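Local coordinates for immunity 23 family protein (Burkholderia dolosa AU0158, PDB 5FFP) that probably acts as the CdiI immunity protein of a contact-dependent growth inhibition system, protecting its own cell by neutralising the cognate toxin, at residues V47-C57 against T97-L105; S106-L114 against K122-N130. All blocks are in the same frame, centred on the assembly; numbering follows the deposited sequence.

Contact 1: V47-C57 against T97-L105; sequences VDLSMLSRLHC and THLVSAESL
Val47 opens the contact modestly, its CG1 brushing the carboxylate end of Glu103, and the polar grip follows at Asp48. One oxygen of its carboxylate, OD1, offers its syn lone pair to the backbone N of Ser104 (3.1 Å, N-H...O 153°), while OD2 takes the hydroxyl OG of the same residue at 2.5 Å. Ser104 OG lies between its own N and carbonyl carbon (chi1 47°), which lets both donors face one carboxylate. OD2 also accepts a bond from Ser43, so this buried acid is well supplied with donors. A turn further on, selenomethionine Met51 bends at chi2 and lays SE 3.7 Å from Ala102 CA, its CG passing 3.8 Å from Glu103 CG. Leu52 reaches Ala102 CB with CD2 (4.0 Å), and a type I turn from Leu52 to Leu55 then redirects the chain. Leu55 spreads its two methyls along the opposing loop, CD1 against Val100 CB (4.0 Å) and CD2 against Leu99 O (3.5 Å). The His56 side chain lies beside that of Thr97, the two pointing the same way, with ND1 nearest Thr97 CG2, and Cys57 SG packs on Val100 CG1 at 3.8 Å. Ala102, at the N-cap position, has no polar side chain, and the carboxylate of Asp48, coming from another helix, binds a first-turn N-H instead: a worked case of an acid placed at a helix N-terminus, where the helix dipole would probably favour its negative charge.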
loop_
_atom_site.group_PDB
_atom_site.type_symbol
_atom_site.label_atom_id
_atom_site.label_comp_id
_atom_site.label_asym_id
_atom_site.label_seq_id
_atom_site.Cartn_x
_atom_site.Cartn_y
_atom_site.Cartn_z
ATOM N N VAL A 47 3.363 -8.741 -21.004
ATOM C CA VAL A 47 3.402 -8.044 -19.735
ATOM C C VAL A 47 2.406 -8.662 -18.772
ATOM O O VAL A 47 2.720 -8.883 -17.646
ATOM C CB VAL A 47 3.079 -6.518 -19.910
ATOM C CG1 VAL A 47 3.081 -5.820 -18.564
ATOM C CG2 VAL A 47 4.079 -5.857 -20.837
ATOM N N ASP A 48 1.170 -8.865 -19.208
ATOM C CA ASP A 48 0.218 -9.611 -18.382
ATOM C C ASP A 48 0.763 -11.000 -17.946
ATOM O O ASP A 48 0.626 -11.391 -16.770
ATOM C CB ASP A 48 -1.090 -9.798 -19.123
ATOM C CG ASP A 48 -2.083 -8.675 -18.883
ATOM O OD1 ASP A 48 -1.938 -7.895 -17.903
ATOM O OD2 ASP A 48 -3.092 -8.631 -19.639
ATOM N N LEU A 49 1.353 -11.758 -18.869
ATOM C CA LEU A 49 1.761 -13.133 -18.530
ATOM C C LEU A 49 2.933 -13.122 -17.569
ATOM O O LEU A 49 2.915 -13.843 -16.582
ATOM C CB LEU A 49 2.062 -13.986 -19.779
ATOM C CG LEU A 49 0.899 -14.806 -20.414
ATOM C CD1 LEU A 49 -0.473 -14.164 -20.362
ATOM C CD2 LEU A 49 1.232 -15.158 -21.863
ATOM N N SER A 50 3.931 -12.277 -17.814
ATOM C CA SER A 50 5.047 -12.219 -16.896
ATOM C C SER A 50 4.631 -11.761 -15.480
ATOM O O SER A 50 5.222 -12.209 -14.478
ATOM C CB SER A 50 6.148 -11.345 -17.430
ATOM O OG SER A 50 5.746 -10.013 -17.329
HETATM N N MSE A 51 3.614 -10.914 -15.390
HETATM C CA MSE A 51 3.104 -10.488 -14.095
HETATM C C MSE A 51 2.237 -11.543 -13.388
HETATM O O MSE A 51 2.200 -11.600 -12.154
HETATM C CB MSE A 51 2.399 -9.174 -14.382
HETATM C CG MSE A 51 1.330 -8.805 -13.353
HETATM SE SE MSE A 51 -0.446 -9.659 -13.720
HETATM C CE MSE A 51 -1.129 -9.395 -11.881
ATOM N N LEU A 52 1.505 -12.359 -14.152
ATOM C CA LEU A 52 0.760 -13.483 -13.564
ATOM C C LEU A 52 1.745 -14.481 -12.968
ATOM O O LEU A 52 1.495 -15.048 -11.898
ATOM C CB LEU A 52 -0.134 -14.195 -14.574
ATOM C CG LEU A 52 -1.354 -13.464 -15.112
ATOM C CD1 LEU A 52 -2.000 -14.311 -16.189
ATOM C CD2 LEU A 52 -2.343 -13.116 -14.021
ATOM N N SER A 53 2.885 -14.642 -13.626
ATOM C CA SER A 53 3.882 -15.582 -13.160
ATOM C C SER A 53 4.504 -15.208 -11.818
ATOM O O SER A 53 5.094 -16.067 -11.180
ATOM C CB SER A 53 4.984 -15.785 -14.213
ATOM O OG SER A 53 5.936 -14.749 -14.209
ATOM N N ARG A 54 4.378 -13.945 -11.401
ATOM C CA ARG A 54 4.974 -13.420 -10.166
ATOM C C ARG A 54 3.905 -13.017 -9.147
ATOM O O ARG A 54 4.162 -12.229 -8.251
ATOM C CB ARG A 54 5.876 -12.220 -10.499
ATOM C CG ARG A 54 7.199 -12.613 -11.169
ATOM C CD ARG A 54 7.637 -11.731 -12.344
ATOM N NE ARG A 54 8.122 -10.399 -12.006
ATOM C CZ ARG A 54 8.858 -9.634 -12.839
ATOM N NH1 ARG A 54 9.192 -10.064 -14.066
ATOM N NH2 ARG A 54 9.272 -8.430 -12.444
ATOM N N LEU A 55 2.700 -13.548 -9.279
ATOM C CA LEU A 55 1.698 -13.350 -8.247
ATOM C C LEU A 55 2.118 -14.094 -6.988
ATOM O O LEU A 55 2.735 -15.160 -7.046
ATOM C CB LEU A 55 0.329 -13.846 -8.698
ATOM C CG LEU A 55 -0.342 -13.006 -9.780
ATOM C CD1 LEU A 55 -1.534 -13.756 -10.380
ATOM C CD2 LEU A 55 -0.742 -11.654 -9.201
ATOM N N HIS A 56 1.806 -13.504 -5.842
ATOM C CA HIS A 56 2.160 -14.084 -4.544
ATOM C C HIS A 56 1.715 -15.549 -4.446
ATOM O O HIS A 56 2.446 -16.392 -3.913
ATOM C CB HIS A 56 1.542 -13.250 -3.402
ATOM C CG HIS A 56 2.209 -13.451 -2.080
ATOM N ND1 HIS A 56 1.631 -14.175 -1.057
ATOM C CD2 HIS A 56 3.401 -13.008 -1.605
ATOM C CE1 HIS A 56 2.444 -14.177 -0.013
ATOM N NE2 HIS A 56 3.521 -13.471 -0.317
ATOM N N CYS A 57 0.533 -15.854 -4.980
ATOM C CA CYS A 57 -0.003 -17.206 -4.895
ATOM C C CYS A 57 0.739 -18.264 -5.706
ATOM O O CYS A 57 0.439 -19.450 -5.576
ATOM C CB CYS A 57 -1.485 -17.212 -5.274
ATOM S SG CYS A 57 -1.832 -16.936 -7.016
ATOM N N THR A 97 -1.702 -9.746 -1.368
ATOM C CA THR A 97 -1.417 -11.170 -1.248
ATOM C C THR A 97 -2.422 -12.004 -2.041
ATOM O O THR A 97 -2.060 -12.934 -2.750
ATOM C CB THR A 97 -1.503 -11.573 0.224
ATOM O OG1 THR A 97 -0.903 -10.556 1.023
ATOM C CG2 THR A 97 -0.785 -12.882 0.482
ATOM N N HIS A 98 -3.687 -11.624 -1.922
ATOM C CA HIS A 98 -4.784 -12.393 -2.460
ATOM C C HIS A 98 -5.199 -11.965 -3.868
ATOM O O HIS A 98 -5.940 -12.675 -4.535
ATOM C CB HIS A 98 -5.963 -12.294 -1.503
ATOM C CG HIS A 98 -5.736 -13.026 -0.229
ATOM N ND1 HIS A 98 -5.867 -14.388 -0.130
ATOM C CD2 HIS A 98 -5.337 -12.595 0.985
ATOM C CE1 HIS A 98 -5.579 -14.765 1.101
ATOM N NE2 HIS A 98 -5.249 -13.695 1.795
ATOM N N LEU A 99 -4.691 -10.833 -4.329
ATOM C CA LEU A 99 -5.043 -10.317 -5.640
ATOM C C LEU A 99 -4.431 -11.150 -6.751
ATOM O O LEU A 99 -3.229 -11.378 -6.742
ATOM C CB LEU A 99 -4.546 -8.886 -5.763
ATOM C CG LEU A 99 -4.892 -8.190 -7.075
ATOM C CD1 LEU A 99 -6.395 -8.130 -7.246
ATOM C CD2 LEU A 99 -4.296 -6.806 -7.051
ATOM N N VAL A 100 -5.255 -11.623 -7.689
ATOM C CA VAL A 100 -4.756 -12.399 -8.823
ATOM C C VAL A 100 -5.192 -11.904 -10.193
ATOM O O VAL A 100 -4.919 -12.584 -11.212
ATOM C CB VAL A 100 -5.108 -13.890 -8.671
ATOM C CG1 VAL A 100 -4.595 -14.417 -7.334
ATOM C CG2 VAL A 100 -6.601 -14.121 -8.795
ATOM N N SER A 101 -5.858 -10.750 -10.251
ATOM C CA SER A 101 -6.167 -10.155 -11.553
ATOM C C SER A 101 -4.895 -9.912 -12.360
ATOM O O SER A 101 -3.931 -9.381 -11.837
ATOM C CB SER A 101 -6.858 -8.792 -11.428
ATOM O OG SER A 101 -7.867 -8.777 -10.453
ATOM N N ALA A 102 -4.913 -10.299 -13.626
ATOM C CA ALA A 102 -4.003 -9.760 -14.601
ATOM C C ALA A 102 -4.101 -8.246 -14.533
ATOM O O ALA A 102 -5.118 -7.724 -14.074
ATOM C CB ALA A 102 -4.381 -10.257 -15.974
ATOM N N GLU A 103 -3.044 -7.553 -14.977
ATOM C CA GLU A 103 -2.969 -6.078 -14.943
ATOM C C GLU A 103 -4.010 -5.430 -15.843
ATOM O O GLU A 103 -4.579 -4.404 -15.492
ATOM C CB GLU A 103 -1.579 -5.536 -15.383
ATOM C CG GLU A 103 -0.464 -5.634 -14.347
ATOM C CD GLU A 103 0.873 -4.988 -14.786
ATOM O OE1 GLU A 103 1.956 -5.472 -14.355
ATOM O OE2 GLU A 103 0.853 -3.992 -15.560
ATOM N N SER A 104 -4.252 -6.008 -17.014
ATOM C CA SER A 104 -5.258 -5.434 -17.898
ATOM C C SER A 104 -6.599 -5.437 -17.170
ATOM O O SER A 104 -7.350 -4.478 -17.279
ATOM C CB SER A 104 -5.310 -6.160 -19.251
ATOM O OG SER A 104 -5.321 -7.568 -19.096
ATOM N N LEU A 105 -6.876 -6.502 -16.407
ATOM C CA LEU A 105 -8.157 -6.619 -15.704
ATOM C C LEU A 105 -8.256 -5.659 -14.518
ATOM O O LEU A 105 -9.215 -4.915 -14.422
ATOM C CB LEU A 105 -8.432 -8.056 -15.259
ATOM C CG LEU A 105 -8.581 -9.085 -16.383
ATOM C CD1 LEU A 105 -8.584 -10.489 -15.779
ATOM C CD2 LEU A 105 -9.848 -8.843 -17.192
#

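Contact 2: S106-L114 against K122-N130; sequences SDEGYYIFL and KLIYGFKEN
Tyr111 and Gly126 face each other as a hydrogen-bonded antiparallel pair, joined by two backbone bonds of 3.2 Å, Tyr111 N to Gly126 O and Gly126 N to Tyr111 O. Phe113 and Ile124 form the next such pair with shorter bonds, 2.7 Å from Phe113 N to Ile124 O and 2.8 Å from Ile124 N to Phe113 O. A fifth, Lys128 N to Gly109 O (2.8 Å), lies in the carbonyl plane and carries the ladder past the last strand residue. Between these rungs CA-H groups of Tyr125 and Leu123 lean on the carbonyls of Tyr111 and Phe113.

On the sheet face of Tyr110, Ile112 and Leu114, apolar groups cross the strands. Ile112 touches both neighbours, CG1 meeting Tyr125 CB (3.8 Å) and CG2 meeting Leu123 CD2, which Leu114 CD1 also approaches. At the far end Phe127, with CG anti to its backbone N (chi1 179°), turns an edge toward the face of Tyr110, the planes inclined at 57° and the centroids 5.4 Å apart. Lys128 CG covers the centre of one Phe127 face, while Glu108 OE1 lies in plane at the Tyr110 edge.

Turns bound the paired region at this end: Gly109, with positive phi, is the C' residue of a Schellman motif that ends helix 103-108, Tyr110 N reaching back to Leu105 O, and a type II' turn runs from Phe127 to Asn130.

Around the hairpin, strands 26-33 and 36-44 cover Ile112 on one face. On the other, helix 72-83 packs on Phe113 and Ile124, while Tyr111 OH bonds Gly90 O of the second subunit. Strand 135-140 continues the sheet beyond strand 120-127.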
loop_
_atom_site.group_PDB
_atom_site.type_symbol
_atom_site.label_atom_id
_atom_site.label_comp_id
_atom_site.label_asym_id
_atom_site.label_seq_id
_atom_site.Cartn_x
_atom_site.Cartn_y
_atom_site.Cartn_z
ATOM N N SER A 106 -7.256 -5.652 -13.641
ATOM C CA SER A 106 -7.140 -4.608 -12.594
ATOM C C SER A 106 -7.290 -3.193 -13.098
ATOM O O SER A 106 -7.906 -2.349 -12.447
ATOM C CB SER A 106 -5.731 -4.631 -11.990
ATOM O OG SER A 106 -5.446 -5.840 -11.333
ATOM N N ASP A 107 -6.660 -2.920 -14.235
ATOM C CA ASP A 107 -6.599 -1.572 -14.733
ATOM C C ASP A 107 -7.957 -1.104 -15.230
ATOM O O ASP A 107 -8.244 0.089 -15.243
ATOM C CB ASP A 107 -5.488 -1.436 -15.793
ATOM C CG ASP A 107 -4.068 -1.251 -15.147
ATOM O OD1 ASP A 107 -3.932 -1.458 -13.921
ATOM O OD2 ASP A 107 -3.100 -0.902 -15.872
ATOM N N GLU A 108 -8.799 -2.043 -15.634
ATOM C CA GLU A 108 -10.191 -1.732 -15.933
ATOM C C GLU A 108 -11.040 -1.631 -14.666
ATOM O O GLU A 108 -12.072 -0.972 -14.662
ATOM C CB GLU A 108 -10.797 -2.802 -16.825
ATOM C CG GLU A 108 -10.446 -2.641 -18.277
ATOM C CD GLU A 108 -11.359 -3.476 -19.131
ATOM O OE1 GLU A 108 -11.849 -4.505 -18.603
ATOM O OE2 GLU A 108 -11.578 -3.107 -20.312
ATOM N N GLY A 109 -10.642 -2.326 -13.611
ATOM C CA GLY A 109 -11.386 -2.288 -12.364
ATOM C C GLY A 109 -11.954 -3.601 -11.908
ATOM O O GLY A 109 -12.870 -3.623 -11.084
ATOM N N TYR A 110 -11.435 -4.700 -12.439
ATOM C CA TYR A 110 -11.848 -6.015 -11.978
ATOM C C TYR A 110 -10.821 -6.448 -10.983
ATOM O O TYR A 110 -9.649 -6.596 -11.302
ATOM C CB TYR A 110 -11.955 -6.998 -13.125
ATOM C CG TYR A 110 -13.071 -6.689 -14.124
ATOM C CD1 TYR A 110 -14.392 -7.033 -13.852
ATOM C CD2 TYR A 110 -12.793 -6.107 -15.369
ATOM C CE1 TYR A 110 -15.405 -6.782 -14.771
ATOM C CE2 TYR A 110 -13.803 -5.852 -16.304
ATOM C CZ TYR A 110 -15.102 -6.184 -16.002
ATOM O OH TYR A 110 -16.116 -5.928 -16.908
ATOM N N TYR A 111 -11.268 -6.628 -9.750
ATOM C CA TYR A 111 -10.396 -7.060 -8.676
ATOM C C TYR A 111 -10.780 -8.474 -8.331
ATOM O O TYR A 111 -11.932 -8.751 -8.004
ATOM C CB TYR A 111 -10.518 -6.103 -7.495
ATOM C CG TYR A 111 -9.863 -4.763 -7.827
ATOM C CD1 TYR A 111 -8.479 -4.633 -7.815
ATOM C CD2 TYR A 111 -10.621 -3.666 -8.217
ATOM C CE1 TYR A 111 -7.869 -3.442 -8.164
ATOM C CE2 TYR A 111 -10.012 -2.461 -8.558
ATOM C CZ TYR A 111 -8.633 -2.357 -8.527
ATOM O OH TYR A 111 -7.998 -1.171 -8.856
ATOM N N ILE A 112 -9.817 -9.379 -8.446
ATOM C CA ILE A 112 -10.101 -10.793 -8.381
ATOM C C ILE A 112 -9.128 -11.420 -7.427
ATOM O O ILE A 112 -7.916 -11.325 -7.632
ATOM C CB ILE A 112 -9.961 -11.426 -9.772
ATOM C CG1 ILE A 112 -11.005 -10.821 -10.722
ATOM C CG2 ILE A 112 -10.141 -12.938 -9.687
ATOM C CD1 ILE A 112 -10.615 -10.955 -12.167
ATOM N N PHE A 113 -9.657 -12.062 -6.387
ATOM C CA PHE A 113 -8.829 -12.501 -5.289
ATOM C C PHE A 113 -8.884 -14.011 -5.151
ATOM O O PHE A 113 -9.908 -14.619 -5.441
ATOM C CB PHE A 113 -9.283 -11.841 -3.985
ATOM C CG PHE A 113 -9.241 -10.324 -4.000
ATOM C CD1 PHE A 113 -8.061 -9.634 -3.718
ATOM C CD2 PHE A 113 -10.394 -9.592 -4.238
ATOM C CE1 PHE A 113 -8.021 -8.248 -3.713
ATOM C CE2 PHE A 113 -10.374 -8.207 -4.228
ATOM C CZ PHE A 113 -9.184 -7.529 -3.961
ATOM N N LEU A 114 -7.779 -14.605 -4.708
ATOM C CA LEU A 114 -7.719 -16.013 -4.393
ATOM C C LEU A 114 -7.665 -16.204 -2.865
ATOM O O LEU A 114 -6.793 -15.634 -2.194
ATOM C CB LEU A 114 -6.478 -16.619 -5.018
ATOM C CG LEU A 114 -6.404 -18.149 -5.087
ATOM C CD1 LEU A 114 -7.541 -18.720 -5.910
ATOM C CD2 LEU A 114 -5.071 -18.592 -5.670
ATOM N N LYS A 122 -11.281 -20.288 -3.336
ATOM C CA LYS A 122 -12.299 -19.401 -3.869
ATOM C C LYS A 122 -11.665 -18.261 -4.656
ATOM O O LYS A 122 -10.752 -17.603 -4.169
ATOM C CB LYS A 122 -13.108 -18.794 -2.736
ATOM C CG LYS A 122 -14.192 -19.693 -2.228
ATOM C CD LYS A 122 -14.948 -19.030 -1.107
ATOM C CE LYS A 122 -16.063 -19.947 -0.656
ATOM N NZ LYS A 122 -16.828 -19.413 0.503
ATOM N N LEU A 123 -12.144 -18.043 -5.869
ATOM C CA LEU A 123 -11.948 -16.774 -6.533
ATOM C C LEU A 123 -13.076 -15.884 -6.099
ATOM O O LEU A 123 -14.242 -16.263 -6.186
ATOM C CB LEU A 123 -11.994 -16.909 -8.037
ATOM C CG LEU A 123 -10.757 -17.473 -8.709
ATOM C CD1 LEU A 123 -11.033 -17.582 -10.193
ATOM C CD2 LEU A 123 -9.562 -16.573 -8.443
ATOM N N ILE A 124 -12.724 -14.700 -5.623
ATOM C CA ILE A 124 -13.702 -13.729 -5.172
ATOM C C ILE A 124 -13.447 -12.483 -6.004
ATOM O O ILE A 124 -12.360 -11.928 -5.968
ATOM C CB ILE A 124 -13.520 -13.438 -3.659
ATOM C CG1 ILE A 124 -13.558 -14.762 -2.880
ATOM C CG2 ILE A 124 -14.562 -12.426 -3.155
ATOM C CD1 ILE A 124 -13.648 -14.633 -1.369
ATOM N N TYR A 125 -14.457 -12.048 -6.733
ATOM C CA TYR A 125 -14.308 -11.020 -7.741
ATOM C C TYR A 125 -15.444 -10.027 -7.641
ATOM O O TYR A 125 -16.540 -10.331 -7.142
ATOM C CB TYR A 125 -14.344 -11.658 -9.122
ATOM C CG TYR A 125 -15.647 -12.404 -9.405
ATOM C CD1 TYR A 125 -16.753 -11.730 -9.928
ATOM C CD2 TYR A 125 -15.769 -13.775 -9.150
ATOM C CE1 TYR A 125 -17.935 -12.386 -10.169
ATOM C CE2 TYR A 125 -16.962 -14.440 -9.404
ATOM C CZ TYR A 125 -18.041 -13.735 -9.895
ATOM O OH TYR A 125 -19.237 -14.350 -10.160
ATOM N N GLY A 126 -15.172 -8.829 -8.121
ATOM C CA GLY A 126 -16.183 -7.789 -8.281
ATOM C C GLY A 126 -15.586 -6.663 -9.107
ATOM O O GLY A 126 -14.433 -6.731 -9.519
ATOM N N PHE A 127 -16.375 -5.631 -9.351
ATOM C CA PHE A 127 -15.930 -4.482 -10.126
ATOM C C PHE A 127 -15.836 -3.268 -9.199
ATOM O O PHE A 127 -16.834 -2.864 -8.613
ATOM C CB PHE A 127 -16.912 -4.218 -11.272
ATOM C CG PHE A 127 -16.550 -3.026 -12.126
ATOM C CD1 PHE A 127 -15.440 -3.063 -12.956
ATOM C CD2 PHE A 127 -17.325 -1.869 -12.105
ATOM C CE1 PHE A 127 -15.111 -1.970 -13.742
ATOM C CE2 PHE A 127 -17.003 -0.774 -12.889
ATOM C CZ PHE A 127 -15.896 -0.824 -13.710
ATOM N N LYS A 128 -14.630 -2.714 -9.053
ATOM C CA LYS A 128 -14.410 -1.462 -8.309
ATOM C C LYS A 128 -14.907 -1.577 -6.870
ATOM O O LYS A 128 -14.559 -2.548 -6.190
ATOM C CB LYS A 128 -15.062 -0.281 -9.030
ATOM C CG LYS A 128 -14.528 -0.017 -10.436
ATOM C CD LYS A 128 -13.477 1.084 -10.465
ATOM C CE LYS A 128 -13.234 1.561 -11.886
ATOM N NZ LYS A 128 -12.496 2.857 -11.909
ATOM N N GLU A 129 -15.726 -0.628 -6.405
ATOM C CA GLU A 129 -16.175 -0.639 -5.007
ATOM C C GLU A 129 -17.592 -1.223 -4.859
ATOM O O GLU A 129 -18.199 -1.119 -3.797
ATOM C CB GLU A 129 -16.054 0.769 -4.360
ATOM C CG GLU A 129 -14.776 0.949 -3.536
ATOM C CD GLU A 129 -14.490 2.390 -3.098
ATOM O OE1 GLU A 129 -15.414 3.153 -2.698
ATOM O OE2 GLU A 129 -13.300 2.756 -3.119
ATOM N N ASN A 130 -18.093 -1.858 -5.918
ATOM C CA ASN A 130 -19.405 -2.494 -5.900
ATOM C C ASN A 130 -19.394 -3.844 -5.155
ATOM O O ASN A 130 -19.466 -4.907 -5.760
ATOM C CB ASN A 130 -19.900 -2.653 -7.333
ATOM C CG ASN A 130 -21.364 -3.065 -7.403
ATOM O OD1 ASN A 130 -21.932 -3.581 -6.434
ATOM N ND2 ASN A 130 -21.988 -2.829 -8.558
#

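Overall arrangement
Helix 103-108 belongs to both contacts: its first turn meets helix 45-52 in contact 1, and its last leads into the hairpin of contact 2. The loop before it also runs beside strand 110-117, where His98 ND1 to Leu114 O (2.6 Å) and Val100 N to Ile112 O (2.7 Å) are probable hydrogen bonds, so the loop part of 97-105 runs between much of 47-57 and the sheet, though Cys57 also reaches Leu114 directly. Contact 2 is buried and held chiefly by regular backbone bonding, with side chains packing on both faces. Contact 1 is partly buried, with exposed Val47 and His56 near its ends, and relies on side-chain packing and a single carboxylate.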